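Local atomic coordinates of endolytic peptidoglycan transglycosylase RlpA (PDB entry 6I05), a protein that cleaves peptidoglycan glycan strands as a lytic transglycosylase, strongly preferring naked strands that lack stem peptides, and carries a SPOR domain that recognises such denuded glycan. Residues Ala22-Ser25 / Pro31-Ile34; Leu6-Phe11 / Asp63-Ala68. All coordinates share one frame; numbering follows the deposited sequence.

Interaction 1: Ala22-Ser25 / Pro31-Ile34; sequences AKLS and PVFI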
ATOM      1  N   ALA A  22       8.048   4.380   2.077  1.00 14.08           N
ATOM      2  CA  ALA A  22       9.355   4.074   2.653  1.00 15.39           C
ATOM      3  C   ALA A  22       9.231   3.168   3.874  1.00 16.13           C
ATOM      4  O   ALA A  22       9.996   2.209   4.023  1.00 17.66           O
ATOM      5  CB  ALA A  22      10.095   5.365   3.006  1.00 16.25           C
ATOM      6  N   LYS A  23       8.267   3.448   4.757  1.00 15.71           N
ATOM      7  CA  LYS A  23       8.092   2.610   5.940  1.00 16.04           C
ATOM      8  C   LYS A  23       7.682   1.192   5.562  1.00 15.55           C
ATOM      9  O   LYS A  23       8.148   0.220   6.169  1.00 16.69           O
ATOM     10  CB  LYS A  23       7.063   3.235   6.884  1.00 17.13           C
ATOM     11  CG  LYS A  23       7.520   4.539   7.525  1.00 19.67           C
ATOM     12  CD  LYS A  23       6.469   5.076   8.478  1.00 23.49           C
ATOM     13  CE  LYS A  23       6.973   6.295   9.230  1.00 26.57           C
ATOM     14  NZ  LYS A  23       5.853   7.024   9.893  1.00 29.52           N
ATOM     15  N   LEU A  24       6.801   1.049   4.571  1.00 15.25           N
ATOM     16  CA  LEU A  24       6.360  -0.283   4.170  1.00 15.06           C
ATOM     17  C   LEU A  24       7.508  -1.122   3.636  1.00 16.06           C
ATOM     18  O   LEU A  24       7.516  -2.346   3.808  1.00 15.71           O
ATOM     19  CB  LEU A  24       5.251  -0.185   3.128  1.00 14.70           C
ATOM     20  CG  LEU A  24       3.876   0.209   3.666  1.00 14.06           C
ATOM     21  CD1 LEU A  24       2.958   0.637   2.528  1.00 14.24           C
ATOM     22  CD2 LEU A  24       3.273  -0.945   4.447  1.00 15.21           C
ATOM     23  N   SER A  25       8.485  -0.489   2.987  1.00 17.55           N
ATOM     24  CA  SER A  25       9.634  -1.235   2.498  1.00 19.98           C
ATOM     25  C   SER A  25      10.393  -1.929   3.621  1.00 20.00           C
ATOM     26  O   SER A  25      11.092  -2.913   3.367  1.00 21.22           O
ATOM     27  CB  SER A  25      10.549  -0.311   1.693  1.00 22.81           C
ATOM     28  OG  SER A  25       9.887   0.126   0.513  1.00 25.98           O
ATOM     29  N   PRO A  31       7.113  -5.401  -3.860  1.00 15.87           N
ATOM     30  CA  PRO A  31       7.281  -4.033  -4.363  1.00 14.89           C
ATOM     31  C   PRO A  31       6.222  -3.121  -3.771  1.00 12.22           C
ATOM     32  O   PRO A  31       5.057  -3.492  -3.661  1.00 13.27           O
ATOM     33  CB  PRO A  31       7.088  -4.184  -5.880  1.00 17.19           C
ATOM     34  CG  PRO A  31       7.375  -5.615  -6.163  1.00 19.05           C
ATOM     35  CD  PRO A  31       6.887  -6.362  -4.957  1.00 18.38           C
ATOM     36  N   VAL A  32       6.638  -1.921  -3.392  1.00 10.88           N
ATOM     37  CA  VAL A  32       5.747  -0.895  -2.863  1.00 10.94           C
ATOM     38  C   VAL A  32       5.785   0.273  -3.835  1.00 10.55           C
ATOM     39  O   VAL A  32       6.862   0.669  -4.291  1.00 12.84           O
ATOM     40  CB  VAL A  32       6.188  -0.439  -1.456  1.00 11.50           C
ATOM     41  CG1 VAL A  32       5.167   0.506  -0.853  1.00 12.38           C
ATOM     42  CG2 VAL A  32       6.421  -1.636  -0.535  1.00 14.08           C
ATOM     43  N   PHE A  33       4.619   0.820  -4.168  1.00 10.04           N
ATOM     44  CA  PHE A  33       4.572   1.866  -5.175  1.00 10.15           C
ATOM     45  C   PHE A  33       3.414   2.799  -4.873  1.00  9.92           C
ATOM     46  O   PHE A  33       2.497   2.463  -4.122  1.00 10.66           O
ATOM     47  CB  PHE A  33       4.467   1.281  -6.593  1.00 11.32           C
ATOM     48  CG  PHE A  33       3.258   0.417  -6.817  1.00 11.40           C
ATOM     49  CD1 PHE A  33       3.266  -0.931  -6.488  1.00 12.29           C
ATOM     50  CD2 PHE A  33       2.108   0.958  -7.385  1.00 11.84           C
ATOM     51  CE1 PHE A  33       2.144  -1.718  -6.722  1.00 13.12           C
ATOM     52  CE2 PHE A  33       0.995   0.177  -7.615  1.00 12.07           C
ATOM     53  CZ  PHE A  33       1.010  -1.163  -7.283  1.00 12.89           C
ATOM     54  N   ILE A  34       3.460   3.971  -5.485  1.00 10.31           N
ATOM     55  CA  ILE A  34       2.397   4.959  -5.373  1.00 10.01           C
ATOM     56  C   ILE A  34       1.700   5.051  -6.716  1.00 10.41           C
ATOM     57  O   ILE A  34       2.358   5.172  -7.756  1.00 12.88           O
ATOM     58  CB  ILE A  34       2.946   6.326  -4.933  1.00 11.81           C
ATOM     59  CG1 ILE A  34       3.533   6.206  -3.523  1.00 14.17           C
ATOM     60  CG2 ILE A  34       1.840   7.387  -4.969  1.00 13.30           C
ATOM     61  CD1 ILE A  34       4.418   7.363  -3.123  1.00 16.22           C
TER

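Interaction 2: Leu6-Phe11 / Asp63-Ala68; sequences LQVGAF and DSIRVA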
ATOM      1  N   LEU A   6      -2.290  -5.032  -2.539  1.00  9.85           N
ATOM      2  CA  LEU A   6      -2.874  -4.396  -1.365  1.00  9.86           C
ATOM      3  C   LEU A   6      -2.727  -2.889  -1.493  1.00 10.18           C
ATOM      4  O   LEU A   6      -1.764  -2.393  -2.085  1.00 11.38           O
ATOM      5  CB  LEU A   6      -2.159  -4.830  -0.080  1.00 10.36           C
ATOM      6  CG  LEU A   6      -2.366  -6.272   0.372  1.00 10.11           C
ATOM      7  CD1 LEU A   6      -1.376  -6.630   1.467  1.00 11.13           C
ATOM      8  CD2 LEU A   6      -3.801  -6.464   0.847  1.00 10.43           C
ATOM      9  N   GLN A   7      -3.694  -2.164  -0.936  1.00  9.87           N
ATOM     10  CA  GLN A   7      -3.582  -0.725  -0.733  1.00 10.01           C
ATOM     11  C   GLN A   7      -3.543  -0.471   0.767  1.00 10.40           C
ATOM     12  O   GLN A   7      -4.333  -1.049   1.522  1.00 11.80           O
ATOM     13  CB  GLN A   7      -4.746   0.033  -1.369  1.00 10.81           C
ATOM     14  CG  GLN A   7      -4.686   1.538  -1.147  1.00 11.65           C
ATOM     15  CD  GLN A   7      -5.581   2.288  -2.106  1.00 12.54           C
ATOM     16  OE1 GLN A   7      -5.517   2.081  -3.318  1.00 13.02           O
ATOM     17  NE2 GLN A   7      -6.432   3.154  -1.570  1.00 14.80           N
ATOM     18  N   VAL A   8      -2.613   0.379   1.196  1.00 11.80           N
ATOM     19  CA  VAL A   8      -2.395   0.621   2.612  1.00 13.89           C
ATOM     20  C   VAL A   8      -2.831   2.019   3.045  1.00 14.97           C
ATOM     21  O   VAL A   8      -3.159   2.220   4.221  1.00 17.52           O
ATOM     22  CB  VAL A   8      -0.928   0.342   3.005  1.00 15.36           C
ATOM     23  CG1 VAL A   8      -0.728   0.422   4.513  1.00 17.18           C
ATOM     24  CG2 VAL A   8      -0.498  -1.029   2.483  1.00 16.75           C
ATOM     25  N   GLY A   9      -2.843   2.985   2.138  1.00 13.17           N
ATOM     26  CA  GLY A   9      -3.326   4.315   2.447  1.00 13.85           C
ATOM     27  C   GLY A   9      -3.490   5.091   1.164  1.00 13.22           C
ATOM     28  O   GLY A   9      -3.046   4.673   0.092  1.00 13.06           O
ATOM     29  N   ALA A  10      -4.130   6.241   1.292  1.00 14.11           N
ATOM     30  CA  ALA A  10      -4.317   7.144   0.170  1.00 15.15           C
ATOM     31  C   ALA A  10      -4.298   8.552   0.741  1.00 16.26           C
ATOM     32  O   ALA A  10      -4.948   8.811   1.757  1.00 18.44           O
ATOM     33  CB  ALA A  10      -5.647   6.858  -0.534  1.00 17.05           C
ATOM     34  N   PHE A  11      -3.532   9.440   0.112  1.00 14.74           N
ATOM     35  CA  PHE A  11      -3.197  10.725   0.707  1.00 15.09           C
ATOM     36  C   PHE A  11      -3.304  11.832  -0.327  1.00 16.61           C
ATOM     37  O   PHE A  11      -2.974  11.643  -1.496  1.00 16.38           O
ATOM     38  CB  PHE A  11      -1.758  10.725   1.238  1.00 16.76           C
ATOM     39  CG  PHE A  11      -1.481   9.632   2.224  1.00 17.14           C
ATOM     40  CD1 PHE A  11      -1.024   8.396   1.796  1.00 16.82           C
ATOM     41  CD2 PHE A  11      -1.686   9.835   3.581  1.00 18.77           C
ATOM     42  CE1 PHE A  11      -0.776   7.380   2.702  1.00 17.75           C
ATOM     43  CE2 PHE A  11      -1.438   8.819   4.495  1.00 19.79           C
ATOM     44  CZ  PHE A  11      -0.980   7.592   4.051  1.00 19.40           C
ATOM     45  N   ASP A  63      -1.026  -8.934   8.088  1.00 11.59           N
ATOM     46  CA  ASP A  63      -0.648  -9.053   9.494  1.00 12.60           C
ATOM     47  C   ASP A  63       0.580  -8.205   9.806  1.00 12.48           C
ATOM     48  O   ASP A  63       0.604  -7.478  10.804  1.00 12.78           O
ATOM     49  CB  ASP A  63      -0.352 -10.514   9.844  1.00 13.31           C
ATOM     50  CG  ASP A  63      -1.576 -11.415   9.776  1.00 15.06           C
ATOM     51  OD1 ASP A  63      -2.720 -10.926   9.644  1.00 14.94           O
ATOM     52  OD2 ASP A  63      -1.374 -12.650   9.856  1.00 17.32           O
ATOM     53  N   SER A  64       1.617  -8.286   8.965  1.00 12.34           N
ATOM     54  CA  SER A  64       2.846  -7.540   9.229  0.61 13.38           C
ATOM     55  C   SER A  64       2.600  -6.039   9.217  1.00 12.22           C
ATOM     56  O   SER A  64       3.184  -5.291  10.016  1.00 13.15           O
ATOM     57  CB  SER A  64       3.901  -7.902   8.188  0.61 15.26           C
ATOM     58  OG  SER A  64       4.233  -9.270   8.270  0.61 17.86           O
ATOM     59  N   ILE A  65       1.740  -5.575   8.311  1.00 11.52           N
ATOM     60  CA  ILE A  65       1.427  -4.153   8.237  1.00 11.72           C
ATOM     61  C   ILE A  65       0.701  -3.700   9.499  1.00 11.75           C
ATOM     62  O   ILE A  65       0.978  -2.620  10.042  1.00 13.06           O
ATOM     63  CB  ILE A  65       0.625  -3.865   6.954  1.00 11.74           C
ATOM     64  CG1 ILE A  65       1.520  -4.063   5.726  1.00 12.55           C
ATOM     65  CG2 ILE A  65       0.005  -2.479   7.001  1.00 13.38           C
ATOM     66  CD1 ILE A  65       0.760  -4.248   4.419  1.00 14.25           C
ATOM     67  N   ARG A  66      -0.222  -4.525  10.001  1.00 12.16           N
ATOM     68  CA  ARG A  66      -0.924  -4.181  11.231  1.00 12.83           C
ATOM     69  C   ARG A  66       0.010  -4.198  12.439  1.00 12.92           C
ATOM     70  O   ARG A  66      -0.080  -3.320  13.303  1.00 13.41           O
ATOM     71  CB  ARG A  66      -2.135  -5.094  11.443  1.00 13.97           C
ATOM     72  CG  ARG A  66      -3.252  -4.874  10.428  1.00 14.75           C
ATOM     73  CD  ARG A  66      -4.570  -5.445  10.919  1.00 18.28           C
ATOM     74  NE  ARG A  66      -5.681  -5.038  10.059  1.00 21.25           N
ATOM     75  CZ  ARG A  66      -6.127  -5.747   9.027  1.00 23.59           C
ATOM     76  NH1 ARG A  66      -5.565  -6.911   8.721  1.00 23.92           N
ATOM     77  NH2 ARG A  66      -7.145  -5.293   8.301  1.00 24.40           N
ATOM     78  N   VAL A  67       0.921  -5.177  12.516  1.00 13.18           N
ATOM     79  CA  VAL A  67       1.901  -5.202  13.605  1.00 14.63           C
ATOM     80  C   VAL A  67       2.704  -3.913  13.625  1.00 14.56           C
ATOM     81  O   VAL A  67       2.982  -3.352  14.692  1.00 15.31           O
ATOM     82  CB  VAL A  67       2.820  -6.435  13.497  1.00 15.63           C
ATOM     83  CG1 VAL A  67       4.033  -6.317  14.441  1.00 17.32           C
ATOM     84  CG2 VAL A  67       2.053  -7.697  13.795  1.00 16.49           C
ATOM     85  N   ALA A  68       3.084  -3.420  12.445  1.00 14.62           N
ATOM     86  CA  ALA A  68       3.862  -2.197  12.324  1.00 15.51           C
ATOM     87  C   ALA A  68       3.022  -0.943  12.507  1.00 15.91           C
ATOM     88  O   ALA A  68       3.578   0.161  12.488  1.00 16.53           O
ATOM     89  CB  ALA A  68       4.550  -2.160  10.958  1.00 16.05           C
TER

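Interaction 1: Ala22-Ser25 / Pro31-Ile34
V32 reaches across to the last turn of helix 14-25 and sets its two methyls against the root of L24. V32 CG1 lies 4.0 Å from both L24 CB and L24 CD1. The second methyl touches two helix residues: V32 CG2 is 4.1 Å from L24 CB and 4.0 Å from S25 OG. The two apolar side chains cross at about a right angle, and the valine fork meets the base and one branch of the leucine. CB of V32 already points at the helix; with CG1 anti to the backbone N (chi1 -173°), CG1 falls to the L24 CD1 side and CG2 to the S25 side. These are plain van der Waals contacts, and S25 meets the valine through OG. That hydroxyl is engaged within its own helix: S25 OG lies beside the backbone N (chi1 -66°) and hydrogen-bonds to the carbonyl O of K21, one turn back. The polar group thus sits at the exposed edge of the contact while L24 is buried. On the strand side, backbone bonds of P31 with G50 and of F33 with R48 hold V32 in the sheet. I34 follows V32 on the helix side and packs on A17, E18 and K21. L24 continues inward onto V8, V47 and L70. The contact is a helix-on-sheet packing within the SPOR fold: it lays the C-terminal part of helix 14-25 against strand 32-39, the edge strand that follows it after a short loop, with strands 42-52 and 4-11 next to it in the sheet.

Interaction 2: Leu6-Phe11 / Asp63-Ala68
I65 points from helix 55-67 toward the sheet, and both arms of its side chain find a methyl of V8. I65 CG2 lies 3.9 Å from V8 CG1, and the longer arm ends with I65 CD1 4.0 Å from V8 CG2. Two methyl pairs side by side make this the tight part of the contact, although the backbones stay well apart, with V8 CA 8.3 Å from I65 CA. The isoleucine torsion divides the work: CG2 is anti to the backbone N while CG1 lies beside it (chi1 -69°), which spreads the two branches over the valine fork. L6 gives a looser flank. Its CD1 comes only to 4.4 Å from I65 CD1, and L6 also touches V58, T61 and Q62, earlier in the same helix. All three residues that meet here, L6, V8 and I65, are buried. The solvent side belongs to the helix: D63, R66 and V67 are exposed, and R66 NE hydrogen-bonds to Q72 OE1. Around V8 the strand is irregular: V8 and G9 both bond V47 through their backbones, and the psi of V8 (-26°) marks a classic beta bulge. The bulge at V8-G9 resets the alternation of the strand, and L6, V8 and F11 all face the helices. L70 and P73 add to the packing around I65, as L24 and L49 do around V8. Strand 4-11, central in the sheet between 42-52 and 74-76, is thus covered by helix 55-67 at its start and by helix 14-25 farther along, where F11 touches A16, A17 and L20.

In the fold
From the N terminus, strand 4-11 supplies the first half of interaction 2 and leads into helix 14-25. Interaction 1 then closes a short loop, from the end of that helix to strand 32-39. After strand 42-52, helix 55-67 returns to strand 4-11 and interaction 2 closes the long loop, enclosing interaction 1 entirely. The two share one hydrophobic core: L24 CD1 lies 3.8 Å from V8 CG2, and L24 CD2 is 3.8 Å from I65 CG1. Together they hold both helices on one face of the antiparallel sheet of a βαββαβ, RNP-like SPOR fold, which strand 74-76 completes.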